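Local coordinates for protein separin (Saccharomyces cerevisiae, PDB 5U1T) that cleaves the cohesin subunit MCD1/SCC1 at the onset of anaphase as a caspase-like cysteine protease, and is held inactive by securin for most of the cell cycle, at residues I201-L206 with S247-G252; K144-Y149 with L180-V185; Q940-Q945 with I1016-Q1021. All blocks are in the same frame, centred on the assembly; numbering follows the deposited sequence.

Contact 1. Residues I201-L206 with S247-G252; sequences IKQFKL and SMLYDG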
# COMPACT_ATOMS: atom_id res chain seq x y z
N ILE A 201 51.15 -43.76 35.64
CA ILE A 201 52.56 -43.41 35.55
C ILE A 201 53.18 -43.75 34.18
O ILE A 201 54.03 -43.01 33.67
CB ILE A 201 53.35 -44.09 36.69
CG1 ILE A 201 53.18 -43.27 37.98
CG2 ILE A 201 54.81 -44.23 36.34
CD1 ILE A 201 54.33 -43.37 38.93
N LYS A 202 52.73 -44.85 33.58
CA LYS A 202 53.10 -45.16 32.20
C LYS A 202 52.39 -44.20 31.26
O LYS A 202 53.01 -43.63 30.36
CB LYS A 202 52.74 -46.61 31.85
CG LYS A 202 53.19 -47.06 30.45
CD LYS A 202 54.28 -48.12 30.53
CE LYS A 202 54.76 -48.54 29.15
NZ LYS A 202 55.96 -49.43 29.20
N GLN A 203 51.10 -44.03 31.48
CA GLN A 203 50.24 -43.25 30.60
C GLN A 203 50.66 -41.80 30.49
O GLN A 203 50.52 -41.17 29.43
CB GLN A 203 48.81 -43.31 31.10
CG GLN A 203 47.76 -42.93 30.08
CD GLN A 203 46.42 -43.51 30.46
OE1 GLN A 203 46.37 -44.48 31.21
NE2 GLN A 203 45.33 -42.91 29.96
N PHE A 204 51.16 -41.27 31.59
CA PHE A 204 51.45 -39.85 31.65
C PHE A 204 52.93 -39.62 31.67
O PHE A 204 53.39 -38.48 31.81
CB PHE A 204 50.76 -39.25 32.86
CG PHE A 204 49.27 -39.34 32.79
CD1 PHE A 204 48.62 -39.09 31.59
CD2 PHE A 204 48.52 -39.72 33.89
CE1 PHE A 204 47.26 -39.19 31.49
CE2 PHE A 204 47.15 -39.82 33.80
CZ PHE A 204 46.52 -39.56 32.60
N LYS A 205 53.67 -40.71 31.49
CA LYS A 205 55.12 -40.70 31.45
C LYS A 205 55.66 -40.05 32.72
O LYS A 205 56.46 -39.12 32.66
CB LYS A 205 55.63 -39.94 30.22
CG LYS A 205 54.74 -40.02 28.98
CD LYS A 205 54.69 -41.42 28.40
CE LYS A 205 54.34 -41.37 26.93
NZ LYS A 205 55.28 -40.51 26.16
N LEU A 206 55.19 -40.52 33.87
CA LEU A 206 55.63 -39.95 35.14
C LEU A 206 56.80 -40.75 35.67
O LEU A 206 56.91 -41.95 35.40
CB LEU A 206 54.47 -39.92 36.15
CG LEU A 206 53.23 -39.09 35.73
CD1 LEU A 206 52.26 -38.92 36.86
CD2 LEU A 206 53.63 -37.72 35.19
N SER A 247 46.66 -53.35 31.43
CA SER A 247 47.23 -54.16 30.36
C SER A 247 47.71 -53.31 29.20
O SER A 247 48.85 -53.40 28.78
CB SER A 247 46.20 -55.14 29.84
OG SER A 247 45.92 -56.14 30.80
N MET A 248 46.82 -52.46 28.74
CA MET A 248 47.08 -51.57 27.64
C MET A 248 48.42 -50.90 27.64
O MET A 248 49.11 -50.90 26.64
CB MET A 248 46.03 -50.50 27.66
CG MET A 248 44.70 -51.00 27.17
SD MET A 248 44.66 -50.81 25.40
CE MET A 248 43.36 -51.98 25.02
N LEU A 249 48.79 -50.30 28.74
CA LEU A 249 50.06 -49.62 28.79
C LEU A 249 51.21 -50.58 29.03
O LEU A 249 52.35 -50.22 28.79
CB LEU A 249 50.04 -48.52 29.85
CG LEU A 249 49.33 -47.26 29.38
CD1 LEU A 249 47.87 -47.56 29.16
CD2 LEU A 249 49.52 -46.13 30.37
N TYR A 250 50.93 -51.80 29.48
CA TYR A 250 52.05 -52.70 29.74
C TYR A 250 52.06 -53.96 28.86
O TYR A 250 52.82 -54.90 29.11
CB TYR A 250 52.04 -53.12 31.20
CG TYR A 250 52.33 -52.01 32.17
CD1 TYR A 250 51.33 -51.14 32.58
CD2 TYR A 250 53.60 -51.84 32.68
CE1 TYR A 250 51.60 -50.13 33.48
CE2 TYR A 250 53.87 -50.83 33.58
CZ TYR A 250 52.87 -49.98 33.97
OH TYR A 250 53.15 -48.98 34.86
N ASP A 251 51.19 -54.00 27.85
CA ASP A 251 51.21 -55.09 26.88
C ASP A 251 52.53 -55.04 26.14
O ASP A 251 52.93 -53.98 25.65
CB ASP A 251 50.03 -54.99 25.90
CG ASP A 251 48.91 -55.97 26.23
OD1 ASP A 251 49.00 -56.67 27.27
OD2 ASP A 251 47.93 -56.03 25.44
N GLY A 252 53.20 -56.18 26.08
CA GLY A 252 54.50 -56.25 25.45
C GLY A 252 55.61 -55.82 26.39
O GLY A 252 56.60 -55.22 25.96

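Contact 2. Residues K144-Y149 with L180-V185; sequences KLVDEY and LSFFSV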
# COMPACT_ATOMS: atom_id res chain seq x y z
N LYS A 144 39.42 -39.19 56.05
CA LYS A 144 39.62 -40.62 56.29
C LYS A 144 38.35 -41.41 55.99
O LYS A 144 38.01 -42.36 56.69
CB LYS A 144 40.06 -40.89 57.74
CG LYS A 144 41.21 -40.02 58.22
CD LYS A 144 42.13 -40.82 59.13
CE LYS A 144 43.10 -39.91 59.87
NZ LYS A 144 42.37 -38.73 60.43
N LEU A 145 37.65 -41.01 54.93
CA LEU A 145 36.38 -41.65 54.59
C LEU A 145 36.53 -42.57 53.40
O LEU A 145 35.57 -42.85 52.70
CB LEU A 145 35.31 -40.59 54.31
CG LEU A 145 34.99 -39.68 55.48
CD1 LEU A 145 34.02 -38.59 55.03
CD2 LEU A 145 34.45 -40.49 56.67
N VAL A 146 37.75 -43.05 53.18
CA VAL A 146 38.03 -43.82 51.99
C VAL A 146 37.22 -45.12 52.00
O VAL A 146 36.63 -45.49 50.99
CB VAL A 146 39.54 -44.10 51.84
CG1 VAL A 146 39.82 -44.97 50.64
CG2 VAL A 146 40.32 -42.79 51.72
N ASP A 147 37.16 -45.76 53.16
CA ASP A 147 36.39 -47.00 53.30
C ASP A 147 34.91 -46.88 52.87
O ASP A 147 34.41 -47.73 52.13
CB ASP A 147 36.46 -47.50 54.76
CG ASP A 147 37.64 -48.45 55.00
OD1 ASP A 147 38.32 -48.82 54.01
OD2 ASP A 147 37.86 -48.85 56.18
N GLU A 148 34.23 -45.83 53.32
CA GLU A 148 32.82 -45.64 52.99
C GLU A 148 32.62 -45.18 51.55
O GLU A 148 31.56 -45.41 50.96
CB GLU A 148 32.16 -44.64 53.94
CG GLU A 148 33.11 -43.66 54.62
CD GLU A 148 33.87 -44.28 55.78
OE1 GLU A 148 33.44 -44.11 56.95
OE2 GLU A 148 34.89 -44.95 55.53
N TYR A 149 33.63 -44.55 50.98
CA TYR A 149 33.51 -44.06 49.61
C TYR A 149 33.94 -45.10 48.60
O TYR A 149 33.83 -44.88 47.40
CB TYR A 149 34.32 -42.79 49.43
CG TYR A 149 33.54 -41.52 49.62
CD1 TYR A 149 33.43 -40.94 50.87
CD2 TYR A 149 32.90 -40.90 48.55
CE1 TYR A 149 32.72 -39.78 51.06
CE2 TYR A 149 32.19 -39.74 48.73
CZ TYR A 149 32.10 -39.18 49.99
OH TYR A 149 31.39 -38.01 50.20
N LEU A 180 48.06 -43.12 44.56
CA LEU A 180 49.01 -43.81 45.37
C LEU A 180 48.64 -43.65 46.81
O LEU A 180 48.73 -44.58 47.58
CB LEU A 180 50.38 -43.21 45.17
CG LEU A 180 51.41 -43.82 46.11
CD1 LEU A 180 51.76 -45.19 45.59
CD2 LEU A 180 52.65 -42.94 46.20
N SER A 181 48.19 -42.46 47.17
CA SER A 181 47.83 -42.23 48.55
C SER A 181 46.56 -42.99 48.93
O SER A 181 46.40 -43.38 50.07
CB SER A 181 47.76 -40.75 48.86
OG SER A 181 46.44 -40.31 48.77
N PHE A 182 45.67 -43.21 47.99
CA PHE A 182 44.49 -43.99 48.28
C PHE A 182 44.93 -45.43 48.44
O PHE A 182 44.47 -46.14 49.31
CB PHE A 182 43.47 -43.85 47.16
CG PHE A 182 42.41 -42.84 47.46
CD1 PHE A 182 42.74 -41.51 47.60
CD2 PHE A 182 41.11 -43.22 47.62
CE1 PHE A 182 41.78 -40.58 47.89
CE2 PHE A 182 40.15 -42.29 47.91
CZ PHE A 182 40.48 -40.97 48.04
N PHE A 183 45.84 -45.86 47.58
CA PHE A 183 46.36 -47.20 47.62
C PHE A 183 46.97 -47.43 48.96
O PHE A 183 46.80 -48.47 49.56
CB PHE A 183 47.42 -47.34 46.56
CG PHE A 183 48.36 -48.47 46.79
CD1 PHE A 183 47.97 -49.77 46.55
CD2 PHE A 183 49.65 -48.23 47.20
CE1 PHE A 183 48.85 -50.80 46.73
CE2 PHE A 183 50.53 -49.25 47.39
CZ PHE A 183 50.13 -50.54 47.16
N SER A 184 47.68 -46.43 49.44
CA SER A 184 48.30 -46.53 50.75
C SER A 184 47.29 -46.76 51.88
O SER A 184 47.41 -47.73 52.64
CB SER A 184 49.12 -45.27 51.04
OG SER A 184 49.31 -45.13 52.44
N VAL A 185 46.28 -45.89 52.00
CA VAL A 185 45.41 -45.91 53.18
C VAL A 185 44.29 -46.93 53.14
O VAL A 185 43.72 -47.25 54.18
CB VAL A 185 44.75 -44.54 53.43
CG1 VAL A 185 45.79 -43.49 53.78
CG2 VAL A 185 43.96 -44.12 52.22

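Contact 3. Residues Q940-Q945 with I1016-Q1021; sequences QKVMSQ and ISKLKQ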
# COMPACT_ATOMS: atom_id res chain seq x y z
N GLN A 940 2.93 31.59 -26.70
CA GLN A 940 3.24 32.82 -25.95
C GLN A 940 4.30 33.64 -26.70
O GLN A 940 4.26 34.87 -26.71
CB GLN A 940 3.69 32.51 -24.50
CG GLN A 940 2.61 31.90 -23.54
CD GLN A 940 3.15 31.54 -22.11
OE1 GLN A 940 4.36 31.29 -21.92
NE2 GLN A 940 2.25 31.52 -21.12
N LYS A 941 5.22 32.94 -27.36
CA LYS A 941 6.35 33.57 -28.03
C LYS A 941 5.91 34.27 -29.32
O LYS A 941 6.24 35.44 -29.56
CB LYS A 941 7.42 32.52 -28.33
CG LYS A 941 8.68 33.08 -28.98
CD LYS A 941 9.75 31.98 -29.21
CE LYS A 941 11.04 32.52 -29.89
NZ LYS A 941 12.07 31.45 -30.11
N VAL A 942 5.17 33.55 -30.16
CA VAL A 942 4.74 34.11 -31.42
C VAL A 942 3.72 35.21 -31.16
O VAL A 942 3.76 36.25 -31.81
CB VAL A 942 4.15 33.02 -32.36
CG1 VAL A 942 3.31 33.65 -33.46
CG2 VAL A 942 5.27 32.19 -32.97
N MET A 943 2.84 35.00 -30.20
CA MET A 943 1.80 35.99 -29.96
C MET A 943 2.44 37.25 -29.41
O MET A 943 1.98 38.35 -29.68
CB MET A 943 0.72 35.48 -29.00
CG MET A 943 -0.63 36.21 -29.18
SD MET A 943 -1.62 36.47 -27.66
CE MET A 943 -2.95 37.52 -28.29
N SER A 944 3.51 37.11 -28.65
CA SER A 944 4.07 38.27 -28.00
C SER A 944 4.94 39.06 -28.96
O SER A 944 5.02 40.29 -28.85
CB SER A 944 4.88 37.87 -26.77
OG SER A 944 6.16 37.45 -27.18
N GLN A 945 5.58 38.35 -29.89
CA GLN A 945 6.35 38.98 -30.97
C GLN A 945 5.46 39.79 -31.89
O GLN A 945 5.73 40.96 -32.17
CB GLN A 945 7.08 37.92 -31.81
CG GLN A 945 8.20 37.20 -31.07
CD GLN A 945 8.85 36.10 -31.89
OE1 GLN A 945 8.34 35.70 -32.94
NE2 GLN A 945 9.99 35.61 -31.43
N ILE A 1016 3.53 34.98 -41.41
CA ILE A 1016 2.80 33.90 -42.06
C ILE A 1016 3.54 32.58 -41.80
O ILE A 1016 2.91 31.54 -41.58
CB ILE A 1016 2.62 34.16 -43.57
CG1 ILE A 1016 1.77 35.41 -43.76
CG2 ILE A 1016 2.00 32.96 -44.28
CD1 ILE A 1016 1.65 35.86 -45.17
N SER A 1017 4.86 32.65 -41.77
CA SER A 1017 5.64 31.45 -41.50
C SER A 1017 5.43 30.91 -40.07
O SER A 1017 5.14 29.74 -39.90
CB SER A 1017 7.11 31.70 -41.73
OG SER A 1017 7.83 30.48 -41.69
N LYS A 1018 5.56 31.77 -39.07
CA LYS A 1018 5.39 31.35 -37.68
C LYS A 1018 3.98 30.84 -37.42
O LYS A 1018 3.76 29.96 -36.57
CB LYS A 1018 5.74 32.49 -36.73
CG LYS A 1018 7.23 32.76 -36.67
CD LYS A 1018 7.60 34.12 -36.06
CE LYS A 1018 9.10 34.39 -36.21
NZ LYS A 1018 9.91 33.47 -35.37
N LEU A 1019 3.02 31.38 -38.16
CA LEU A 1019 1.64 30.97 -37.98
C LEU A 1019 1.37 29.62 -38.63
O LEU A 1019 0.68 28.80 -38.04
CB LEU A 1019 0.71 32.04 -38.55
CG LEU A 1019 0.51 33.21 -37.58
CD1 LEU A 1019 -0.02 34.42 -38.32
CD2 LEU A 1019 -0.44 32.78 -36.48
N LYS A 1020 1.90 29.38 -39.83
CA LYS A 1020 1.74 28.09 -40.49
C LYS A 1020 2.44 26.98 -39.68
O LYS A 1020 2.06 25.81 -39.72
CB LYS A 1020 2.27 28.14 -41.92
CG LYS A 1020 1.42 28.98 -42.88
CD LYS A 1020 2.16 29.32 -44.19
CE LYS A 1020 1.75 28.43 -45.37
NZ LYS A 1020 1.97 29.07 -46.71
N GLN A 1021 3.45 27.40 -38.94
CA GLN A 1021 4.21 26.52 -38.08
C GLN A 1021 3.36 26.12 -36.89
O GLN A 1021 3.29 24.95 -36.51
CB GLN A 1021 5.48 27.23 -37.63
CG GLN A 1021 6.57 26.35 -37.04
CD GLN A 1021 7.63 27.17 -36.30
OE1 GLN A 1021 7.36 28.30 -35.86
NE2 GLN A 1021 8.83 26.61 -36.17

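Contact 1. Residues I201-L206 with S247-G252
Lys202 lays its aliphatic chain between Leu249 and the ring of Tyr250. Against Leu249 the two side chains run past each other in opposite directions. Lys202 CG is 3.5 Å from Leu249 CB. Against Tyr250 the lysine comes over a ring face. Lys202 CD stands 4.2 Å from the centroid of the Tyr250 ring and 14° off its normal, a CH-pi contact. The base of the chain sits over the hydroxyl end of the same face, with Lys202 CB 3.9 Å from Tyr250 OH. CG is anti to the backbone N (chi1 -175°) and the chain bends at chi2, which carries the outer carbons past Leu249 O. Lys202 NZ is 3.7 Å from Leu249 O and makes no hydrogen bond to it. The carbonyl end of a helix would probably still suit the positive charge. Gln203 reaches Leu249 from another direction, and the two side chains cross at about a right angle. Gln203 OE1 lies 4.0 Å from Leu249 CD1 and takes a hydrogen bond from Gln199.

Cut back to an alanine, position 202 would probably deprive the Tyr250 face of the CD that lies over it, and Leu249 of the lysine chain that runs alongside it.

Tyr250 is positioned from outside the contact. Its OH gives a hydrogen bond to Leu198 O, one turn back from Lys202, and its ring stacks with Tyr246. A Schellman motif ends helix 190-203, with Lys205 as its C-prime residue at positive phi. In it Leu206 N binds Ile201 O at 2.8 Å, and Lys205 N binds Lys202 O.

The contact thus joins the C-terminal ends of helices 190-203 and 236-250 at the protein surface. Phe204 points away from 247-252 and, with Leu206, touches helix 172-185.

Contact 2. Residues K144-Y149 with L180-V185
Phe182 is the first residue of 180-185 to meet the other segment, and Val146 is its partner. Both methyl groups of Val146 reach one side of the ring. Val146 CG2 sits over a face, displaced toward the rim. It is 4.2 Å from the centroid of the Phe182 ring and 25° off the normal, a CH-pi contact. Val146 CG1 comes close to the rim, 3.7 Å from Phe182 CD2. CG1 is anti to the backbone N (chi1 177°) and CG2 is anti to the carbonyl carbon. This fork lets one valine touch the ring at two places.

Phe183 turns instead to Phe193 of helix 190-203. This is helix-helix packing in the helical domain of separase, where helices 129-142, 146-158 and 172-185 meet. Helix 129-142 ends in a Schellman motif at Lys144, whose phi is positive, and helix 146-158 lies against the last turn of helix 172-185.

Val185, one turn after Phe182, returns to Val146. Val185 CG2 lies 3.9 Å from Val146 CG2, and the two side chains cross at about a right angle. Leu141 of helix 129-142 touches both valines. Just past Val185, Thr187 OG1 is hydrogen-bonded to Asp147 OD1.

Contact 3. Residues Q940-Q945 with I1016-Q1021
Val942 and Gln945 lie one turn apart on their helix, and both turn to Lys1018 on the other. The valine meets the lysine at its base. Val942 CG2 is 3.8 Å from Lys1018 CB, and the two side chains approach at a slant. With Val942 CG1 anti to the backbone N (chi1 162°), CG2 is the branch sent to Lys1018 CB. The backbones come nearest here too, with Val942 CA and Lys1018 CA 6.9 Å apart.

Gln945 meets the far half of the lysine. Its chain is extended beyond CG and stands at about a right angle to that of Lys1018. The contact is made by the amide oxygen. Gln945 OE1 is 3.6 Å from both CD and CE of Lys1018, and 3.7 Å from its NZ. There is no hydrogen bond between them, although the polarity suits. Phe1010 touches both Gln945 and Lys1018.

A second lysine is near. Lys941 NZ lies 6.0 Å from Lys1018 NZ, so the two like charges would probably disfavour each other mildly. Within helix 927-946, Lys941 O takes bonds from both Ser944 OG and Gln945 N.

Leu1019, next to Lys1018, packs on helix 1036-1054 through Thr1049, Ile1052 and Leu1053. Lys1018 itself faces the other way, to helix 927-946. The two segments run in opposite directions. The contact is antiparallel helix-helix packing between 927-946 and 1012-1028, two helices distant in sequence.

How the contacts relate
Contacts 1 and 2 are neighbours, with centres about 23 Å apart and no touch between them. They hold consecutive elements: contact 2 uses helix 172-185, and contact 1 uses helix 190-203, which follows it. Contact 3 lies on the opposite side of the chain's centre, about 114 Å from contact 1 and 121 Å from contact 2, centre to centre. Contact 2 is the buried one, and its chemistry is wholly apolar. Contact 1 is at the surface and leans on a lysine chain over an aromatic face. Contact 3 is intermediate, with one buried aliphatic residue and a polar rim. None has a hydrogen bond across its segments.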